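Local atomic coordinates of polycyclic ketone monooxygenase (Myceliophthora thermophila, PDB entry 5MQ6), a protein that uses FAD and NADPH to insert one oxygen atom beside the carbonyl of ketones, notably bulky polycyclic ones, giving esters or lactones. Residues G119-W122 with W123-Y127; V555-T558 with A559-V563. All blocks are in the same frame, centred on the assembly; numbering follows the deposited sequence.

Both contacts are local turns of helix within one chain, with centres about 34 Å apart and nearest atoms about 21 Å apart, so neither touches the other. Contact 1 (119-127) is almost wholly buried: the short helix 121-124 lies against FAD, and much of its chemistry is spent on the cofactor, with indole rings, a hydroxyl and backbone amides as the working groups. Contact 2 (555-563) is the last stretch of the long helix 541-562, about 30 Å from the centre of the chain and away from the annotated sites. One flank of it is buried against strands; the other carries a long lysine-aspartate salt bridge at the surface.

Contact 1 of 2, residues G119-W122 with W123-Y127. With FAD (flavin-adenine dinucleotide), chain B.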
ATOM      1  N   GLY A 119       4.036  -9.532 -10.078  1.00 21.20           N
ATOM      2  CA  GLY A 119       4.694  -8.378  -9.483  1.00 23.42           C
ATOM      3  C   GLY A 119       3.806  -7.370  -8.769  1.00 18.93           C
ATOM      4  O   GLY A 119       4.300  -6.636  -7.970  1.00 19.77           O
ATOM      5  N   GLY A 120       2.498  -7.347  -9.077  1.00 20.76           N
ATOM      6  CA  GLY A 120       1.589  -6.378  -8.517  1.00 17.78           C
ATOM      7  C   GLY A 120       2.090  -4.928  -8.728  1.00 19.47           C
ATOM      8  O   GLY A 120       2.350  -4.489  -9.875  1.00 19.21           O
ATOM      9  N   THR A 121       2.203  -4.203  -7.629  1.00 16.77           N
ATOM     10  CA  THR A 121       2.858  -2.909  -7.610  1.00 18.27           C
ATOM     11  C   THR A 121       4.038  -2.747  -8.609  1.00 17.95           C
ATOM     12  O   THR A 121       4.099  -1.732  -9.319  1.00 18.54           O
ATOM     13  CB  THR A 121       3.382  -2.633  -6.184  1.00 19.68           C
ATOM     14  OG1 THR A 121       2.286  -2.600  -5.248  1.00 23.85           O
ATOM     15  CG2 THR A 121       4.125  -1.298  -6.116  1.00 23.79           C
ATOM     16  N   TRP A 122       4.944  -3.728  -8.590  1.00 18.15           N
ATOM     17  CA  TRP A 122       6.176  -3.724  -9.402  1.00 22.02           C
ATOM     18  C   TRP A 122       5.962  -4.120 -10.888  1.00 23.25           C
ATOM     19  O   TRP A 122       6.892  -3.988 -11.700  1.00 20.31           O
ATOM     20  CB  TRP A 122       7.296  -4.578  -8.719  1.00 20.66           C
ATOM     21  CG  TRP A 122       7.416  -4.135  -7.281  1.00 20.17           C
ATOM     22  CD1 TRP A 122       7.085  -4.826  -6.195  1.00 21.89           C
ATOM     23  CD2 TRP A 122       7.750  -2.816  -6.829  1.00 22.89           C
ATOM     24  NE1 TRP A 122       7.199  -4.035  -5.050  1.00 19.71           N
ATOM     25  CE2 TRP A 122       7.610  -2.800  -5.420  1.00 20.81           C
ATOM     26  CE3 TRP A 122       8.132  -1.644  -7.476  1.00 23.22           C
ATOM     27  CZ2 TRP A 122       7.853  -1.677  -4.652  1.00 23.22           C
ATOM     28  CZ3 TRP A 122       8.412  -0.526  -6.700  1.00 26.53           C
ATOM     29  CH2 TRP A 122       8.255  -0.547  -5.295  1.00 23.68           C
ATOM     30  N   TRP A 123       4.779  -4.670 -11.184  1.00 22.80           N
ATOM     31  CA  TRP A 123       4.323  -4.884 -12.560  1.00 22.14           C
ATOM     32  C   TRP A 123       3.804  -3.536 -13.091  1.00 19.70           C
ATOM     33  O   TRP A 123       4.181  -3.115 -14.138  1.00 21.81           O
ATOM     34  CB  TRP A 123       3.171  -5.933 -12.675  1.00 21.77           C
ATOM     35  CG  TRP A 123       2.652  -5.960 -14.031  1.00 21.18           C
ATOM     36  CD1 TRP A 123       1.648  -5.172 -14.541  1.00 20.20           C
ATOM     37  CD2 TRP A 123       3.162  -6.730 -15.145  1.00 17.67           C
ATOM     38  NE1 TRP A 123       1.532  -5.405 -15.901  1.00 18.72           N
ATOM     39  CE2 TRP A 123       2.457  -6.320 -16.300  1.00 19.07           C
ATOM     40  CE3 TRP A 123       4.168  -7.654 -15.282  1.00 20.22           C
ATOM     41  CZ2 TRP A 123       2.642  -6.917 -17.571  1.00 19.06           C
ATOM     42  CZ3 TRP A 123       4.368  -8.264 -16.557  1.00 21.37           C
ATOM     43  CH2 TRP A 123       3.617  -7.849 -17.685  1.00 20.52           C
ATOM     44  N   TRP A 124       2.898  -2.903 -12.369  1.00 18.85           N
ATOM     45  CA  TRP A 124       2.215  -1.714 -12.864  1.00 19.97           C
ATOM     46  C   TRP A 124       3.067  -0.441 -12.933  1.00 24.86           C
ATOM     47  O   TRP A 124       3.066   0.256 -13.917  1.00 25.77           O
ATOM     48  CB  TRP A 124       1.013  -1.457 -12.027  1.00 20.25           C
ATOM     49  CG  TRP A 124      -0.077  -2.483 -12.026  1.00 20.91           C
ATOM     50  CD1 TRP A 124      -0.383  -3.310 -11.021  1.00 23.95           C
ATOM     51  CD2 TRP A 124      -1.124  -2.662 -13.012  1.00 21.41           C
ATOM     52  NE1 TRP A 124      -1.490  -4.052 -11.324  1.00 22.40           N
ATOM     53  CE2 TRP A 124      -1.972  -3.658 -12.534  1.00 21.13           C
ATOM     54  CE3 TRP A 124      -1.389  -2.109 -14.239  1.00 26.05           C
ATOM     55  CZ2 TRP A 124      -3.055  -4.125 -13.256  1.00 26.52           C
ATOM     56  CZ3 TRP A 124      -2.504  -2.560 -14.955  1.00 26.98           C
ATOM     57  CH2 TRP A 124      -3.318  -3.547 -14.449  1.00 25.83           C
ATOM     58  N   ASN A 125       3.831  -0.192 -11.885  1.00 27.74           N
ATOM     59  CA  ASN A 125       4.591   1.025 -11.715  1.00 25.04           C
ATOM     60  C   ASN A 125       5.942   0.769 -12.245  1.00 24.51           C
ATOM     61  O   ASN A 125       6.705  -0.118 -11.758  1.00 24.62           O
ATOM     62  CB  ASN A 125       4.643   1.428 -10.230  1.00 25.36           C
ATOM     63  CG  ASN A 125       3.258   1.639  -9.652  1.00 26.89           C
ATOM     64  OD1 ASN A 125       2.668   2.657  -9.862  1.00 33.20           O
ATOM     65  ND2 ASN A 125       2.732   0.659  -8.920  1.00 28.97           N
ATOM     66  N   ARG A 126       6.273   1.504 -13.304  1.00 23.52           N
ATOM     67  CA  ARG A 126       7.630   1.415 -13.850  1.00 24.53           C
ATOM     68  C   ARG A 126       8.117   2.803 -14.282  1.00 30.12           C
ATOM     69  O   ARG A 126       8.907   2.930 -15.213  1.00 30.58           O
ATOM     70  CB  ARG A 126       7.646   0.417 -15.035  1.00 25.06           C
ATOM     71  CG  ARG A 126       6.834  -0.869 -14.872  1.00 23.99           C
ATOM     72  CD  ARG A 126       7.211  -1.819 -15.986  1.00 25.44           C
ATOM     73  NE  ARG A 126       6.314  -2.971 -15.949  1.00 27.12           N
ATOM     74  CZ  ARG A 126       6.489  -4.110 -16.627  1.00 29.58           C
ATOM     75  NH1 ARG A 126       7.516  -4.268 -17.424  1.00 30.57           N
ATOM     76  NH2 ARG A 126       5.582  -5.106 -16.534  1.00 23.78           N
ATOM     77  N   TYR A 127       7.649   3.834 -13.578  1.00 30.07           N
ATOM     78  CA  TYR A 127       7.911   5.211 -13.961  1.00 27.83           C
ATOM     79  C   TYR A 127       9.402   5.486 -13.737  1.00 29.55           C
ATOM     80  O   TYR A 127      10.064   4.700 -13.077  1.00 27.46           O
ATOM     81  CB  TYR A 127       6.982   6.152 -13.203  1.00 28.64           C
ATOM     82  CG  TYR A 127       7.114   6.118 -11.700  1.00 32.29           C
ATOM     83  CD1 TYR A 127       8.233   6.679 -11.082  1.00 29.45           C
ATOM     84  CD2 TYR A 127       6.146   5.516 -10.898  1.00 34.53           C
ATOM     85  CE1 TYR A 127       8.381   6.708  -9.704  1.00 25.40           C
ATOM     86  CE2 TYR A 127       6.288   5.539  -9.518  1.00 34.02           C
ATOM     87  CZ  TYR A 127       7.440   6.133  -8.934  1.00 31.50           C
ATOM     88  OH  TYR A 127       7.642   6.167  -7.608  1.00 32.05           O
TER
HETATM   89  PA  FAD B 700      -0.096  -5.531  -4.855  1.00 20.54           P
HETATM   90  O1A FAD B 700      -0.929  -4.297  -4.952  1.00 23.30           O
HETATM   91  O2A FAD B 700       1.401  -5.487  -5.107  1.00 21.76           O
HETATM   92  O5B FAD B 700      -0.712  -6.622  -5.859  1.00 23.73           O
HETATM   93  C5B FAD B 700      -2.078  -6.868  -5.864  1.00 21.99           C
HETATM   94  C4B FAD B 700      -2.509  -7.144  -7.290  1.00 23.15           C
HETATM   95  O4B FAD B 700      -3.871  -7.609  -7.224  1.00 21.89           O
HETATM   96  C3B FAD B 700      -2.498  -5.947  -8.237  1.00 22.37           C
HETATM   97  O3B FAD B 700      -1.936  -6.319  -9.469  1.00 22.08           O
HETATM   98  C2B FAD B 700      -3.954  -5.612  -8.408  1.00 23.45           C
HETATM   99  O2B FAD B 700      -4.232  -5.022  -9.654  1.00 24.39           O
HETATM  100  C1B FAD B 700      -4.590  -6.976  -8.250  1.00 21.95           C
HETATM  101  N9A FAD B 700      -5.993  -6.909  -7.925  1.00 20.15           N
HETATM  102  C8A FAD B 700      -6.561  -6.203  -6.905  1.00 23.62           C
HETATM  103  N7A FAD B 700      -7.878  -6.372  -6.972  1.00 21.85           N
HETATM  104  C5A FAD B 700      -8.197  -7.153  -8.018  1.00 18.10           C
HETATM  105  C6A FAD B 700      -9.450  -7.703  -8.564  1.00 16.87           C
HETATM  106  N6A FAD B 700     -10.660  -7.461  -8.103  1.00 17.32           N
HETATM  107  N1A FAD B 700      -9.272  -8.510  -9.578  1.00 17.27           N
HETATM  108  C2A FAD B 700      -8.063  -8.781 -10.124  1.00 14.50           C
HETATM  109  N3A FAD B 700      -6.891  -8.342  -9.725  1.00 15.44           N
HETATM  110  C4A FAD B 700      -6.939  -7.486  -8.657  1.00 18.09           C
HETATM  111  N1  FAD B 700       5.549  -0.685   0.445  1.00 22.31           N
HETATM  112  C2  FAD B 700       6.659  -0.908   1.223  1.00 27.80           C
HETATM  113  O2  FAD B 700       6.572  -1.547   2.264  1.00 24.38           O
HETATM  114  N3  FAD B 700       7.856  -0.429   0.857  1.00 32.47           N
HETATM  115  C4  FAD B 700       7.979   0.279  -0.277  1.00 38.50           C
HETATM  116  O4  FAD B 700       9.099   0.683  -0.561  1.00 48.87           O
HETATM  117  C4X FAD B 700       6.854   0.576  -1.181  1.00 36.42           C
HETATM  118  N5  FAD B 700       6.934   1.317  -2.337  1.00 33.59           N
HETATM  119  C5X FAD B 700       5.804   1.504  -3.063  1.00 32.50           C
HETATM  120  C6  FAD B 700       5.847   2.305  -4.304  1.00 29.18           C
HETATM  121  C7  FAD B 700       4.565   2.454  -5.020  1.00 35.98           C
HETATM  122  C7M FAD B 700       4.492   3.246  -6.305  1.00 35.02           C
HETATM  123  C8  FAD B 700       3.287   1.864  -4.524  1.00 37.43           C
HETATM  124  C8M FAD B 700       1.956   2.005  -5.258  1.00 41.20           C
HETATM  125  C9  FAD B 700       3.285   1.131  -3.353  1.00 35.71           C
HETATM  126  C9A FAD B 700       4.485   0.933  -2.613  1.00 35.80           C
HETATM  127  N10 FAD B 700       4.413   0.200  -1.417  1.00 29.98           N
HETATM  128  C10 FAD B 700       5.598  -0.008  -0.704  1.00 27.45           C
HETATM  129  C1' FAD B 700       3.168  -0.451  -0.950  1.00 33.28           C
HETATM  130  C2' FAD B 700       3.028  -1.776  -1.810  1.00 32.49           C
HETATM  131  O2' FAD B 700       1.719  -1.814  -2.396  1.00 32.73           O
HETATM  132  C3' FAD B 700       3.334  -3.100  -1.028  1.00 30.78           C
HETATM  133  O3' FAD B 700       4.674  -3.050  -0.530  1.00 30.58           O
HETATM  134  C4' FAD B 700       3.310  -4.422  -1.831  1.00 29.20           C
HETATM  135  O4' FAD B 700       3.931  -4.355  -3.191  1.00 28.60           O
HETATM  136  C5' FAD B 700       1.866  -4.959  -1.914  1.00 26.62           C
HETATM  137  O5' FAD B 700       1.954  -6.365  -2.301  1.00 25.35           O
HETATM  138  P   FAD B 700       0.500  -7.049  -2.506  1.00 23.91           P
HETATM  139  O1P FAD B 700       0.791  -8.332  -3.369  1.00 25.67           O
HETATM  140  O2P FAD B 700      -0.152  -7.092  -1.117  1.00 26.20           O
HETATM  141  O3P FAD B 700      -0.399  -5.945  -3.333  1.00 22.70           O
HETATM  142  O   HOH W   1       8.678  -1.909 -11.682  1.00 25.08           O
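Asn125 folds back on Thr121 with both of its nitrogens. Asn125 CB lies 3.3 Å from Thr121 O, and with CG beside the backbone N (chi1 -59°) the amide is carried back over that same carbonyl. Asn125 ND2 then donates to Thr121 O at 2.8 Å, in the carbonyl plane on a lone pair, while Asn125 N reaches that oxygen at 3.0 Å, tilted from the plane. Asn125 CG approaches FAD C7M, the flavin methyl, at 3.9 Å, and OD1 finds its hydrogen bond at Tyr478 OH. Two donors thus grip one carbonyl where the helix ends.

Gly120 O is held twice as well, by Trp124 N nearly along the C=O axis and by Trp123 N from above the carbonyl plane. Arg126 closes the turn: NE donates almost straight (167°) to Trp123 O, and NH2 lies over one face of the Trp123 ring.

The same turn also holds the cofactor. Thr121 N donates to FAD O2A at 2.9 Å, Thr121 OG1 shares a hydrogen bond with FAD O2', and Trp124 NE1 donates to FAD O3B at 3.0 Å. Gly120 CA comes within 3.5 Å of FAD O5B. This helical turn, which begins after Gly119 and Gly120 and is bonded to both diphosphate and adenosine ribose, is part of the FAD site in the Rossmann-type dinucleotide-binding domain.

Contact 2 of 2, residues V555-T558 with A559-V563; sequences VIKT and AEDRV
Lys557 and Asp561, one helical turn apart, meet at their charged ends: Lys557 NZ lies 3.4 Å from Asp561 OD2, a salt bridge whose hydrogen bond is weak. The lysine chain leaves with CG anti to the backbone N (chi1 -173°), runs extended to CE and bends only at its last torsion, which brings the ammonium group across toward the carboxylate. Lys557 CG also passes 4.0 Å from Asp561 OD2, and the two side chains cross at an oblique angle.

Two further pairs run side by side in the same direction. Ile556 CG2 touches Glu560 CG at 4.0 Å, and Thr558 CG2 meets Arg562 CD at 4.1 Å; in both, a methyl packs on the aliphatic part of a charged side chain. The polar ends go to other partners. Thr558 OG1 bonds back to Gln554 O, one turn earlier, and Arg562 NH1 donates to Gly644 O.

Beneath these pairs the backbone sets the spacing. Ala559 N to Val555 O, Glu560 N to Ile556 O, Asp561 N to Lys557 O and Arg562 N to Thr558 O are regular alpha-helical bonds of 2.8 to 3.0 Å. Val563 N still reaches Ala559 O, but Val563 itself leaves helical backbone angles.

The carboxylate of Glu560 is buried and well satisfied: Glu560 OE2 is hydrogen-bonded to Tyr218 OH and accepts from Ala567 N, and OE1 accepts from Asp566 N. It thereby ties the end of helix 541-562 to the start of strand 567-571. Ala559 packs on that strand and on Ile651 of strand 649-653, Val555 rests on Phe649, and Ile556 lies against strand 218-221.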
ATOM      1  N   VAL A 555      -2.717 -21.715   9.772  1.00 13.63           N
ATOM      2  CA  VAL A 555      -4.045 -22.053  10.243  1.00 14.96           C
ATOM      3  C   VAL A 555      -4.691 -23.083   9.320  1.00 17.98           C
ATOM      4  O   VAL A 555      -5.342 -24.078   9.763  1.00 15.88           O
ATOM      5  CB  VAL A 555      -4.896 -20.790  10.306  1.00 15.43           C
ATOM      6  CG1 VAL A 555      -6.394 -21.097  10.368  1.00 18.81           C
ATOM      7  CG2 VAL A 555      -4.465 -19.960  11.524  1.00 17.36           C
ATOM      8  N   ILE A 556      -4.552 -22.818   8.009  1.00 16.01           N
ATOM      9  CA  ILE A 556      -5.076 -23.764   7.036  1.00 15.05           C
ATOM     10  C   ILE A 556      -4.371 -25.155   7.148  1.00 15.55           C
ATOM     11  O   ILE A 556      -5.019 -26.235   7.053  1.00 13.61           O
ATOM     12  CB  ILE A 556      -4.913 -23.195   5.585  1.00 14.17           C
ATOM     13  CG1 ILE A 556      -5.925 -22.025   5.404  1.00 13.24           C
ATOM     14  CG2 ILE A 556      -5.119 -24.309   4.531  1.00 13.20           C
ATOM     15  CD1 ILE A 556      -5.609 -21.204   4.136  1.00 17.05           C
ATOM     16  N   LYS A 557      -3.044 -25.129   7.268  1.00 16.99           N
ATOM     17  CA  LYS A 557      -2.268 -26.367   7.491  1.00 17.20           C
ATOM     18  C   LYS A 557      -2.772 -27.183   8.685  1.00 16.04           C
ATOM     19  O   LYS A 557      -3.016 -28.431   8.578  1.00 17.46           O
ATOM     20  CB  LYS A 557      -0.790 -26.059   7.580  1.00 18.65           C
ATOM     21  CG  LYS A 557       0.068 -27.304   7.626  1.00 23.71           C
ATOM     22  CD  LYS A 557       1.487 -26.845   7.917  1.00 28.90           C
ATOM     23  CE  LYS A 557       2.478 -27.930   7.645  1.00 36.44           C
ATOM     24  NZ  LYS A 557       2.092 -29.080   8.473  1.00 41.30           N
ATOM     25  N   THR A 558      -3.000 -26.481   9.777  1.00 15.53           N
ATOM     26  CA  THR A 558      -3.535 -27.077  10.968  1.00 17.09           C
ATOM     27  C   THR A 558      -4.879 -27.715  10.730  1.00 16.54           C
ATOM     28  O   THR A 558      -5.099 -28.831  11.102  1.00 14.87           O
ATOM     29  CB  THR A 558      -3.649 -26.070  12.114  1.00 17.00           C
ATOM     30  OG1 THR A 558      -2.359 -25.530  12.345  1.00 18.42           O
ATOM     31  CG2 THR A 558      -4.102 -26.696  13.420  1.00 19.38           C
ATOM     32  N   ALA A 559      -5.781 -26.973  10.152  1.00 17.00           N
ATOM     33  CA  ALA A 559      -7.138 -27.430   9.905  1.00 16.74           C
ATOM     34  C   ALA A 559      -7.102 -28.619   8.971  1.00 16.96           C
ATOM     35  O   ALA A 559      -7.741 -29.652   9.278  1.00 20.38           O
ATOM     36  CB  ALA A 559      -8.013 -26.275   9.330  1.00 16.66           C
ATOM     37  N   GLU A 560      -6.313 -28.530   7.878  1.00 16.37           N
ATOM     38  CA  GLU A 560      -6.222 -29.637   6.898  1.00 17.28           C
ATOM     39  C   GLU A 560      -5.683 -30.889   7.625  1.00 19.11           C
ATOM     40  O   GLU A 560      -6.163 -31.974   7.402  1.00 17.22           O
ATOM     41  CB  GLU A 560      -5.279 -29.286   5.704  1.00 16.97           C
ATOM     42  CG  GLU A 560      -5.878 -28.217   4.765  1.00 15.42           C
ATOM     43  CD  GLU A 560      -7.058 -28.800   3.935  1.00 17.64           C
ATOM     44  OE1 GLU A 560      -6.903 -29.851   3.252  1.00 22.35           O
ATOM     45  OE2 GLU A 560      -8.166 -28.251   3.986  1.00 18.91           O
ATOM     46  N   ASP A 561      -4.666 -30.709   8.466  1.00 18.46           N
ATOM     47  CA  ASP A 561      -4.082 -31.834   9.153  1.00 17.35           C
ATOM     48  C   ASP A 561      -5.109 -32.439  10.144  1.00 16.89           C
ATOM     49  O   ASP A 561      -5.245 -33.641  10.244  1.00 17.91           O
ATOM     50  CB  ASP A 561      -2.869 -31.468   9.922  1.00 21.59           C
ATOM     51  CG  ASP A 561      -1.615 -31.260   9.063  1.00 27.04           C
ATOM     52  OD1 ASP A 561      -1.505 -31.716   7.894  1.00 33.92           O
ATOM     53  OD2 ASP A 561      -0.674 -30.643   9.611  1.00 33.54           O
ATOM     54  N   ARG A 562      -5.829 -31.618  10.853  1.00 16.92           N
ATOM     55  CA  ARG A 562      -6.819 -32.121  11.779  1.00 18.75           C
ATOM     56  C   ARG A 562      -7.944 -32.929  11.157  1.00 22.72           C
ATOM     57  O   ARG A 562      -8.353 -33.929  11.758  1.00 20.16           O
ATOM     58  CB  ARG A 562      -7.362 -31.016  12.646  1.00 20.74           C
ATOM     59  CG  ARG A 562      -6.390 -30.609  13.746  1.00 21.24           C
ATOM     60  CD  ARG A 562      -6.905 -29.477  14.563  1.00 21.63           C
ATOM     61  NE  ARG A 562      -8.242 -29.728  15.128  1.00 22.85           N
ATOM     62  CZ  ARG A 562      -8.877 -28.870  15.897  1.00 21.86           C
ATOM     63  NH1 ARG A 562      -8.367 -27.691  16.195  1.00 22.04           N
ATOM     64  NH2 ARG A 562     -10.045 -29.168  16.355  1.00 28.70           N
ATOM     65  N   VAL A 563      -8.431 -32.548   9.959  1.00 23.08           N
ATOM     66  CA  VAL A 563      -9.459 -33.375   9.260  1.00 18.11           C
ATOM     67  C   VAL A 563      -8.916 -34.402   8.271  1.00 17.74           C
ATOM     68  O   VAL A 563      -9.680 -35.043   7.495  1.00 19.80           O
ATOM     69  CB  VAL A 563     -10.416 -32.434   8.543  1.00 19.44           C
ATOM     70  CG1 VAL A 563     -11.007 -31.435   9.526  1.00 18.26           C
ATOM     71  CG2 VAL A 563      -9.754 -31.731   7.334  1.00 16.59           C
TER